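Acetyltransferase (Brucella abortus str. 2308 A, PDB 4ZBG) binds acetyl coenzyme A and, as a member of the GNAT family, probably transfers its acetyl group to an amine of an acceptor substrate. Local coordinates at residues M9-E14 with G102-E107; Q24-A29 with L86-V91; A115-C120 with L153-D158. All coordinates share one frame; numbering follows the deposited sequence.

Overall arrangement
From the N terminus, strand 10-13 is the chain's first strand, and contact 1 closes the longest of the three loops when helix 100-114 comes back to lie against it. Nested inside this loop is contact 2, where helix 19-30 meets strand 83-91 beside the acetyl coenzyme A. Contact 3 opens only after contact 1 has closed: the chain leaves helix 100-114, enters strand 119-122 and pairs with strand 151-154. All three reach the same mixed sheet. Contacts 1 and 2 touch through I105 and L86, contacts 2 and 3 through L86 and C120, so L86 of strand 83-91 packs against I105 and C120 alike, while contacts 1 and 3 stay about 7 Å apart at their nearest atoms.

Contact 1: residues M9-E14 with G102-E107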
loop_
_atom_site.group_PDB
_atom_site.type_symbol
_atom_site.label_atom_id
_atom_site.label_comp_id
_atom_site.label_asym_id
_atom_site.label_seq_id
_atom_site.Cartn_x
_atom_site.Cartn_y
_atom_site.Cartn_z
ATOM N N MET A 9 9.821 -3.926 -16.924
ATOM C CA MET A 9 9.021 -3.964 -15.718
ATOM C C MET A 9 7.635 -3.450 -16.048
ATOM O O MET A 9 7.479 -2.496 -16.810
ATOM C CB MET A 9 9.638 -3.117 -14.615
ATOM C CG MET A 9 8.966 -3.334 -13.272
ATOM S SD MET A 9 9.620 -2.289 -11.970
ATOM C CE MET A 9 8.720 -0.768 -12.256
ATOM N N HIS A 10 6.622 -4.094 -15.489
ATOM C CA HIS A 10 5.267 -3.601 -15.637
ATOM C C HIS A 10 4.507 -3.777 -14.334
ATOM O O HIS A 10 4.835 -4.630 -13.511
ATOM C CB HIS A 10 4.551 -4.256 -16.822
ATOM C CG HIS A 10 3.968 -5.599 -16.520
ATOM N ND1 HIS A 10 2.613 -5.849 -16.575
ATOM C CD2 HIS A 10 4.551 -6.765 -16.161
ATOM C CE1 HIS A 10 2.388 -7.111 -16.257
ATOM N NE2 HIS A 10 3.547 -7.690 -16.003
ATOM N N ILE A 11 3.515 -2.923 -14.139
ATOM C CA ILE A 11 2.684 -2.950 -12.952
ATOM C C ILE A 11 1.335 -3.543 -13.302
ATOM O O ILE A 11 0.765 -3.221 -14.335
ATOM C CB ILE A 11 2.562 -1.540 -12.358
ATOM C CG1 ILE A 11 3.926 -1.092 -11.840
ATOM C CG2 ILE A 11 1.538 -1.515 -11.237
ATOM C CD1 ILE A 11 3.989 0.369 -11.472
ATOM N N ARG A 12 0.829 -4.424 -12.449
ATOM C CA ARG A 12 -0.490 -4.999 -12.668
ATOM C C ARG A 12 -1.124 -5.347 -11.333
ATOM O O ARG A 12 -0.446 -5.401 -10.295
ATOM C CB ARG A 12 -0.395 -6.263 -13.526
ATOM C CG ARG A 12 0.463 -7.361 -12.912
ATOM C CD ARG A 12 0.256 -8.693 -13.613
ATOM N NE ARG A 12 1.159 -9.723 -13.106
ATOM C CZ ARG A 12 0.924 -10.466 -12.028
ATOM N NH1 ARG A 12 -0.186 -10.287 -11.323
ATOM N NH2 ARG A 12 1.802 -11.384 -11.648
ATOM N N LYS A 13 -2.428 -5.581 -11.354
ATOM C CA LYS A 13 -3.131 -6.080 -10.179
ATOM C C LYS A 13 -2.675 -7.494 -9.866
ATOM O O LYS A 13 -2.362 -8.275 -10.770
ATOM C CB LYS A 13 -4.642 -6.087 -10.399
ATOM C CG LYS A 13 -5.305 -4.729 -10.308
ATOM C CD LYS A 13 -6.818 -4.866 -10.409
ATOM C CE LYS A 13 -7.485 -3.529 -10.665
ATOM N NZ LYS A 13 -8.926 -3.696 -10.990
ATOM N N GLU A 14 -2.660 -7.825 -8.585
ATOM C CA GLU A 14 -2.315 -9.174 -8.186
ATOM C C GLU A 14 -3.333 -10.166 -8.725
ATOM O O GLU A 14 -4.488 -9.820 -9.022
ATOM C CB GLU A 14 -2.260 -9.292 -6.659
ATOM C CG GLU A 14 -3.623 -9.437 -6.000
ATOM C CD GLU A 14 -3.535 -9.981 -4.576
ATOM O OE1 GLU A 14 -2.615 -9.583 -3.835
ATOM O OE2 GLU A 14 -4.394 -10.810 -4.196
ATOM N N GLY A 102 7.965 4.334 -6.015
ATOM C CA GLY A 102 7.254 5.516 -6.460
ATOM C C GLY A 102 6.263 5.199 -7.563
ATOM O O GLY A 102 5.167 5.752 -7.599
ATOM N N LYS A 103 6.648 4.325 -8.486
ATOM C CA LYS A 103 5.736 3.929 -9.558
ATOM C C LYS A 103 4.528 3.161 -9.019
ATOM O O LYS A 103 3.402 3.397 -9.456
ATOM C CB LYS A 103 6.460 3.139 -10.657
ATOM C CG LYS A 103 7.374 4.007 -11.486
ATOM C CD LYS A 103 8.222 3.165 -12.425
ATOM C CE LYS A 103 9.220 4.023 -13.191
ATOM N NZ LYS A 103 10.303 3.187 -13.768
ATOM N N LEU A 104 4.761 2.249 -8.075
ATOM C CA LEU A 104 3.666 1.504 -7.449
ATOM C C LEU A 104 2.707 2.436 -6.724
ATOM O O LEU A 104 1.487 2.289 -6.814
ATOM C CB LEU A 104 4.220 0.477 -6.463
ATOM C CG LEU A 104 4.795 -0.773 -7.120
ATOM C CD1 LEU A 104 5.608 -1.556 -6.107
ATOM C CD2 LEU A 104 3.668 -1.633 -7.686
ATOM N N ILE A 105 3.262 3.390 -5.987
ATOM C CA ILE A 105 2.440 4.321 -5.222
ATOM C C ILE A 105 1.610 5.197 -6.155
ATOM O O ILE A 105 0.401 5.336 -5.970
ATOM C CB ILE A 105 3.289 5.156 -4.246
ATOM C CG1 ILE A 105 3.898 4.250 -3.169
ATOM C CG2 ILE A 105 2.454 6.279 -3.647
ATOM C CD1 ILE A 105 5.052 4.884 -2.424
ATOM N N ARG A 106 2.247 5.785 -7.167
ATOM C CA ARG A 106 1.518 6.657 -8.083
ATOM C C ARG A 106 0.418 5.893 -8.814
ATOM O O ARG A 106 -0.697 6.393 -8.971
ATOM C CB ARG A 106 2.467 7.335 -9.073
ATOM C CG ARG A 106 3.323 8.419 -8.444
ATOM C CD ARG A 106 4.002 9.286 -9.483
ATOM N NE ARG A 106 4.916 10.240 -8.858
ATOM C CZ ARG A 106 6.156 9.943 -8.497
ATOM N NH1 ARG A 106 6.620 8.717 -8.686
ATOM N NH2 ARG A 106 6.933 10.863 -7.937
ATOM N N GLU A 107 0.724 4.681 -9.259
ATOM C CA GLU A 107 -0.273 3.902 -9.965
ATOM C C GLU A 107 -1.428 3.485 -9.041
ATOM O O GLU A 107 -2.600 3.545 -9.431
ATOM C CB GLU A 107 0.378 2.711 -10.666
ATOM C CG GLU A 107 -0.594 1.880 -11.465
ATOM C CD GLU A 107 -1.330 2.659 -12.537
ATOM O OE1 GLU A 107 -0.800 3.669 -13.070
ATOM O OE2 GLU A 107 -2.454 2.235 -12.858
#
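Strand 10-13 and helix 102-107 run 43° apart with their axes 9.8 Å from each other at closest approach, the CA atoms of I11 and L104 being the nearest pair, 7.1 Å apart. This is helix-on-sheet packing in the GNAT fold: the first strand, at the edge of the mixed sheet, meets the helix whose N-terminal end holds the pyrophosphate of acetyl coenzyme A, with G102 N bonded to ACO O2A. No hydrogen bond crosses, and the join is made by side chains. M9 also packs on L66 and I100, and in one of its two conformers its terminal methyl comes near the aliphatic stem of K103. I11 carries most of the contact and reaches the helix with both branches. With chi1 at -66°, CG1 stands beside the backbone N, and the extended chain beyond it takes CD1 over the backbone of K103, 3.7 Å from K103 O. That oxygen is already the acceptor for E107 N in the helix. The other branch, I11 CG2, meets L104 CD2 at 4.1 Å, the two side chains crossing at a slant; L104 in turn packs on I69 of strand 64-76. E107, whose carboxylate binds Q111 through OE2, runs past I11 in the opposite direction and offers its aliphatic part, CG lying 4.0 Å from I11 CG2.

Contact 2: residues Q24-A29 with L86-V91; sequences QVTEAA and LGPVSV. With ACO (acetyl coenzyme *a), chain B.
Van der Waals packing joins helix 24-29 to strand 86-91 around S90, the two axes crossing at 86° and 7.0 Å apart. A29 CB lies 3.8 Å from S90 CB, and V25 CG1 reaches the backbone of S90 and V91. T26 CG2 brushes the ring of P88, which follows a cis peptide bond. Polar contact is indirect. S90 OG, beside its backbone N (chi1 -54°), sits against T26 CA and CG2, and a water bridges it to T26 OG1, donating to the threonine oxygen at 2.8 Å. T26 OG1 also bonds I22 O within the helix.

Ligand bonds come from the strand backbone, as in GNAT enzymes generally, where the pantetheine arm pairs like an added strand. V91 N donates to ACO O9P at 3.0 Å, V89 O accepts from ACO N4P at 2.8 Å (164°), and V89 N holds the acetyl oxygen ACO O at 3.2 Å. A29 CB lies 3.6 Å from ACO O9P, adding the helix to the pocket wall.

Strand 83-91 lies between strands 64-76 and 119-122 in the sheet; V25 also packs on V65 of strand 64-76, while T26 meets E40 and P88 meets V44, both of helix 40-49.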
loop_
_atom_site.group_PDB
_atom_site.type_symbol
_atom_site.label_atom_id
_atom_site.label_comp_id
_atom_site.label_asym_id
_atom_site.label_seq_id
_atom_site.Cartn_x
_atom_site.Cartn_y
_atom_site.Cartn_z
ATOM N N GLN A 24 6.715 -13.200 0.133
ATOM C CA GLN A 24 8.171 -13.323 0.163
ATOM C C GLN A 24 8.859 -11.968 -0.025
ATOM O O GLN A 24 9.807 -11.633 0.685
ATOM C CB GLN A 24 8.627 -14.297 -0.920
ATOM C CG GLN A 24 10.127 -14.497 -1.008
ATOM C CD GLN A 24 10.542 -15.285 -2.244
ATOM O OE1 GLN A 24 9.703 -15.854 -2.948
ATOM N NE2 GLN A 24 11.841 -15.308 -2.518
ATOM N N VAL A 25 8.378 -11.184 -0.981
ATOM C CA VAL A 25 8.942 -9.861 -1.213
ATOM C C VAL A 25 8.716 -8.947 -0.004
ATOM O O VAL A 25 9.626 -8.239 0.443
ATOM C CB VAL A 25 8.370 -9.253 -2.503
ATOM C CG1 VAL A 25 8.782 -7.804 -2.627
ATOM C CG2 VAL A 25 8.843 -10.060 -3.714
ATOM N N THR A 26 7.498 -8.969 0.520
ATOM C CA THR A 26 7.145 -8.155 1.667
ATOM C C THR A 26 8.054 -8.509 2.841
ATOM O O THR A 26 8.629 -7.633 3.495
ATOM C CB THR A 26 5.676 -8.394 2.064
ATOM O OG1 THR A 26 4.831 -8.037 0.970
ATOM C CG2 THR A 26 5.283 -7.577 3.264
ATOM N N GLU A 27 8.205 -9.801 3.109
ATOM C CA GLU A 27 8.989 -10.214 4.259
ATOM C C GLU A 27 10.467 -9.905 4.077
ATOM O O GLU A 27 11.142 -9.539 5.037
ATOM C CB GLU A 27 8.712 -11.677 4.608
ATOM C CG GLU A 27 7.293 -11.811 5.155
ATOM C CD GLU A 27 6.863 -13.216 5.506
ATOM O OE1 GLU A 27 7.535 -14.193 5.129
ATOM O OE2 GLU A 27 5.816 -13.333 6.163
ATOM N N ALA A 28 10.961 -9.989 2.840
ATOM C CA ALA A 28 12.349 -9.615 2.564
ATOM C C ALA A 28 12.558 -8.124 2.798
ATOM O O ALA A 28 13.562 -7.707 3.374
ATOM C CB ALA A 28 12.732 -9.980 1.143
ATOM N N ALA A 29 11.603 -7.312 2.359
ATOM C CA ALA A 29 11.724 -5.863 2.509
ATOM C C ALA A 29 11.725 -5.442 3.982
ATOM O O ALA A 29 12.457 -4.534 4.380
ATOM C CB ALA A 29 10.605 -5.163 1.757
ATOM N N LEU A 86 -2.746 3.382 2.831
ATOM C CA LEU A 86 -1.697 2.831 1.989
ATOM C C LEU A 86 -0.727 2.067 2.877
ATOM O O LEU A 86 -0.155 2.638 3.806
ATOM C CB LEU A 86 -0.961 3.967 1.267
ATOM C CG LEU A 86 0.098 3.600 0.221
ATOM C CD1 LEU A 86 0.367 4.830 -0.625
ATOM C CD2 LEU A 86 1.408 3.073 0.824
ATOM N N GLY A 87 -0.512 0.792 2.573
ATOM C CA GLY A 87 0.517 0.032 3.252
ATOM C C GLY A 87 0.125 -1.399 3.549
ATOM O O GLY A 87 -1.048 -1.703 3.755
ATOM N N PRO A 88 1.115 -2.295 3.606
ATOM C CA PRO A 88 2.525 -2.010 3.313
ATOM C C PRO A 88 2.796 -1.758 1.833
ATOM O O PRO A 88 2.014 -2.152 0.969
ATOM C CB PRO A 88 3.225 -3.310 3.725
ATOM C CG PRO A 88 2.189 -4.348 3.527
ATOM C CD PRO A 88 0.896 -3.708 3.961
ATOM N N VAL A 89 3.903 -1.069 1.573
ATOM C CA VAL A 89 4.532 -1.043 0.261
ATOM C C VAL A 89 5.933 -1.611 0.456
ATOM O O VAL A 89 6.609 -1.278 1.439
ATOM C CB VAL A 89 4.524 0.378 -0.369
ATOM C CG1 VAL A 89 5.170 1.421 0.541
ATOM C CG2 VAL A 89 5.185 0.355 -1.744
ATOM N N SER A 90 6.354 -2.468 -0.471
ATOM C CA SER A 90 7.575 -3.251 -0.315
ATOM C C SER A 90 8.260 -3.397 -1.653
ATOM O O SER A 90 7.607 -3.706 -2.642
ATOM C CB SER A 90 7.239 -4.673 0.163
ATOM O OG SER A 90 6.448 -4.666 1.332
ATOM N N VAL A 91 9.571 -3.210 -1.678
ATOM C CA VAL A 91 10.362 -3.466 -2.880
ATOM C C VAL A 91 11.542 -4.333 -2.466
ATOM O O VAL A 91 12.119 -4.116 -1.405
ATOM C CB VAL A 91 10.817 -2.146 -3.554
ATOM C CG1 VAL A 91 11.828 -2.402 -4.686
ATOM C CG2 VAL A 91 9.606 -1.378 -4.076
HETATM N N1A ACO B . 18.148 8.682 -8.828
HETATM C C2A ACO B . 18.295 9.212 -7.620
HETATM N N3A ACO B . 17.528 8.856 -6.604
HETATM C C4A ACO B . 16.566 7.942 -6.773
HETATM C C5A ACO B . 16.379 7.370 -8.010
HETATM C C6A ACO B . 17.218 7.773 -9.058
HETATM N N6A ACO B . 17.066 7.199 -10.380
HETATM N N7A ACO B . 15.365 6.501 -7.910
HETATM C C8A ACO B . 14.939 6.542 -6.656
HETATM N N9A ACO B . 15.649 7.403 -5.947
HETATM C C1B ACO B . 15.476 7.727 -4.532
HETATM C C2B ACO B . 14.306 8.298 -4.225
HETATM O O2B ACO B . 14.280 9.725 -4.452
HETATM C C3B ACO B . 14.114 7.941 -2.607
HETATM O O3B ACO B . 14.994 8.775 -1.807
HETATM P P3B ACO B . 14.490 10.144 -1.043
HETATM O O7A ACO B . 15.701 10.650 -0.296
HETATM O O8A ACO B . 13.364 9.788 -0.102
HETATM O O9A ACO B . 14.030 11.114 -2.109
HETATM C C4B ACO B . 14.486 6.661 -2.515
HETATM O O4B ACO B . 15.416 6.382 -3.757
HETATM C C5B ACO B . 13.375 5.600 -2.613
HETATM O O5B ACO B . 12.481 5.944 -3.643
HETATM P P1A ACO B . 11.903 4.826 -4.690
HETATM O O1A ACO B . 12.985 4.255 -5.556
HETATM O O2A ACO B . 10.723 5.456 -5.375
HETATM O O3A ACO B . 11.290 3.680 -3.731
HETATM P P2A ACO B . 11.830 2.172 -3.530
HETATM O O4A ACO B . 11.596 1.363 -4.768
HETATM O O5A ACO B . 13.213 2.170 -2.943
HETATM O O6A ACO B . 10.744 1.671 -2.439
HETATM C CBP ACO B . 10.189 1.417 -0.130
HETATM C CCP ACO B . 10.545 2.400 -1.249
HETATM C CDP ACO B . 9.872 2.225 1.126
HETATM C CEP ACO B . 8.974 0.613 -0.578
HETATM C CAP ACO B . 11.384 0.491 0.105
HETATM O OAP ACO B . 12.433 1.251 0.654
HETATM C C9P ACO B . 11.088 -0.687 1.036
HETATM O O9P ACO B . 10.556 -1.690 0.665
HETATM N N8P ACO B . 11.514 -0.510 2.393
HETATM C C7P ACO B . 11.326 -1.541 3.391
HETATM C C6P ACO B . 9.857 -1.715 3.745
HETATM C C5P ACO B . 9.237 -0.404 4.181
HETATM O O5P ACO B . 9.705 0.262 5.052
HETATM N N4P ACO B . 8.048 0.001 3.491
HETATM C C3P ACO B . 7.390 1.241 3.846
HETATM C C2P ACO B . 6.553 1.066 5.107
HETATM S S1P ACO B . 5.563 2.564 5.365
HETATM C C ACO B . 4.123 2.328 4.310
HETATM O O ACO B . 3.946 1.292 3.750
HETATM C CH3 ACO B . 3.174 3.506 4.172
HETATM O O HOH W 1 3.926 -5.375 0.692
#

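Contact 3: residues A115-C120 with L153-D158; sequences AGARGC and LAFGPD
Strands 119-122 and 151-154 pair antiparallel at the far end of the GNAT sheet, and this contact is where that pairing gives way to loops. C120 and L153 form a hydrogen-bonded pair: C120 N donates to L153 O at 2.9 Å in the carbonyl plane, and L153 N returns a bond to C120 O, nearly in line with the carbonyl. G119 and A154 make the next, non-hydrogen-bonded pair, their CA atoms only 4.3 Å apart, and G119 CA comes 3.2 Å from L153 O. One residue further, F155 N donates to R118 O from above the carbonyl plane, 45° out of it. A water also donates to R118 O at 2.9 Å; its link to P157 O is doubtful.

The F155 side chain turns back towards 115-120. Its CG lies beside the backbone N (chi1 -62°), which brings the ring edge to A117 O, with CD2 3.3 Å away; A117 CB lies at the same edge, 4.0 Å from CD2. R118 starts out away from the partner segment, but bends at chi2 and chi3 bring its guanidinium against the P157 ring: P157 CD lies over one face, toward its rim, 3.5 Å from R118 NH2, and P157 CG is 3.4 Å from R118 NH1.

Before the strand, G116 ends helix 100-114 in a Schellman motif, and C120 and L153 both pack on L109 of that helix. Helix, short connection and strand, closed by an antiparallel partner, are typical of the C-terminal half of the GNAT fold.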
loop_
_atom_site.group_PDB
_atom_site.type_symbol
_atom_site.label_atom_id
_atom_site.label_comp_id
_atom_site.label_asym_id
_atom_site.label_seq_id
_atom_site.Cartn_x
_atom_site.Cartn_y
_atom_site.Cartn_z
ATOM N N ALA A 115 -11.475 5.014 -9.188
ATOM C CA ALA A 115 -12.584 4.186 -8.734
ATOM C C ALA A 115 -13.527 4.932 -7.792
ATOM O O ALA A 115 -14.468 4.344 -7.271
ATOM C CB ALA A 115 -12.067 2.911 -8.083
ATOM N N GLY A 116 -13.280 6.225 -7.587
ATOM C CA GLY A 116 -14.168 7.064 -6.801
ATOM C C GLY A 116 -13.785 7.297 -5.347
ATOM O O GLY A 116 -14.600 7.798 -4.574
ATOM N N ALA A 117 -12.564 6.938 -4.962
ATOM C CA ALA A 117 -12.105 7.148 -3.593
ATOM C C ALA A 117 -12.059 8.635 -3.233
ATOM O O ALA A 117 -11.865 9.494 -4.096
ATOM C CB ALA A 117 -10.744 6.511 -3.388
ATOM N N ARG A 118 -12.225 8.930 -1.949
ATOM C CA ARG A 118 -12.182 10.303 -1.470
ATOM C C ARG A 118 -10.814 10.701 -0.924
ATOM O O ARG A 118 -10.495 11.887 -0.822
ATOM C CB ARG A 118 -13.255 10.508 -0.406
ATOM C CG ARG A 118 -14.667 10.376 -0.950
ATOM C CD ARG A 118 -15.173 11.692 -1.506
ATOM N NE ARG A 118 -15.594 12.598 -0.440
ATOM C CZ ARG A 118 -16.208 13.757 -0.647
ATOM N NH1 ARG A 118 -16.558 14.520 0.379
ATOM N NH2 ARG A 118 -16.473 14.149 -1.885
ATOM N N GLY A 119 -9.997 9.717 -0.571
ATOM C CA GLY A 119 -8.668 10.032 -0.104
ATOM C C GLY A 119 -7.881 8.845 0.389
ATOM O O GLY A 119 -8.404 7.730 0.498
ATOM N N CYS A 120 -6.619 9.104 0.712
ATOM C CA CYS A 120 -5.721 8.086 1.218
ATOM C C CYS A 120 -4.911 8.629 2.385
ATOM O O CYS A 120 -4.518 9.796 2.384
ATOM C CB CYS A 120 -4.777 7.647 0.104
ATOM S SG CYS A 120 -3.853 6.142 0.441
ATOM N N LEU A 153 -3.760 12.482 1.782
ATOM C CA LEU A 153 -3.942 12.945 0.415
ATOM C C LEU A 153 -5.437 12.908 0.112
ATOM O O LEU A 153 -6.035 11.833 0.028
ATOM C CB LEU A 153 -3.176 12.059 -0.572
ATOM C CG LEU A 153 -3.462 12.289 -2.060
ATOM C CD1 LEU A 153 -3.126 13.716 -2.481
ATOM C CD2 LEU A 153 -2.688 11.300 -2.917
ATOM N N ALA A 154 -6.042 14.084 -0.030
ATOM C CA ALA A 154 -7.469 14.172 -0.302
ATOM C C ALA A 154 -7.691 14.251 -1.802
ATOM O O ALA A 154 -6.998 14.999 -2.495
ATOM C CB ALA A 154 -8.062 15.402 0.377
ATOM N N PHE A 155 -8.648 13.484 -2.310
ATOM C CA PHE A 155 -8.977 13.538 -3.734
ATOM C C PHE A 155 -10.057 14.576 -4.027
ATOM O O PHE A 155 -10.220 15.010 -5.165
ATOM C CB PHE A 155 -9.374 12.154 -4.246
ATOM C CG PHE A 155 -8.274 11.137 -4.135
ATOM C CD1 PHE A 155 -6.957 11.496 -4.378
ATOM C CD2 PHE A 155 -8.550 9.830 -3.768
ATOM C CE1 PHE A 155 -5.936 10.564 -4.274
ATOM C CE2 PHE A 155 -7.534 8.893 -3.663
ATOM C CZ PHE A 155 -6.226 9.262 -3.917
ATOM N N GLY A 156 -10.779 14.966 -2.984
ATOM C CA GLY A 156 -11.737 16.052 -3.042
ATOM C C GLY A 156 -11.575 16.921 -1.808
ATOM O O GLY A 156 -10.492 17.456 -1.567
ATOM N N PRO A 157 -12.643 17.055 -1.008
ATOM C CA PRO A 157 -12.561 17.810 0.248
ATOM C C PRO A 157 -11.539 17.216 1.210
ATOM O O PRO A 157 -11.210 16.027 1.115
ATOM C CB PRO A 157 -13.971 17.674 0.831
ATOM C CG PRO A 157 -14.843 17.407 -0.343
ATOM C CD PRO A 157 -14.011 16.585 -1.280
ATOM N N ASP A 158 -11.039 18.038 2.129
ATOM C CA ASP A 158 -10.040 17.583 3.087
ATOM C C ASP A 158 -10.593 16.479 3.969
ATOM O O ASP A 158 -11.807 16.323 4.103
ATOM C CB ASP A 158 -9.522 18.739 3.941
ATOM C CG ASP A 158 -8.602 19.661 3.168
ATOM O OD1 ASP A 158 -7.545 19.184 2.698
ATOM O OD2 ASP A 158 -8.932 20.857 3.034
HETATM O O HOH W 2 -12.251 14.030 -0.074
#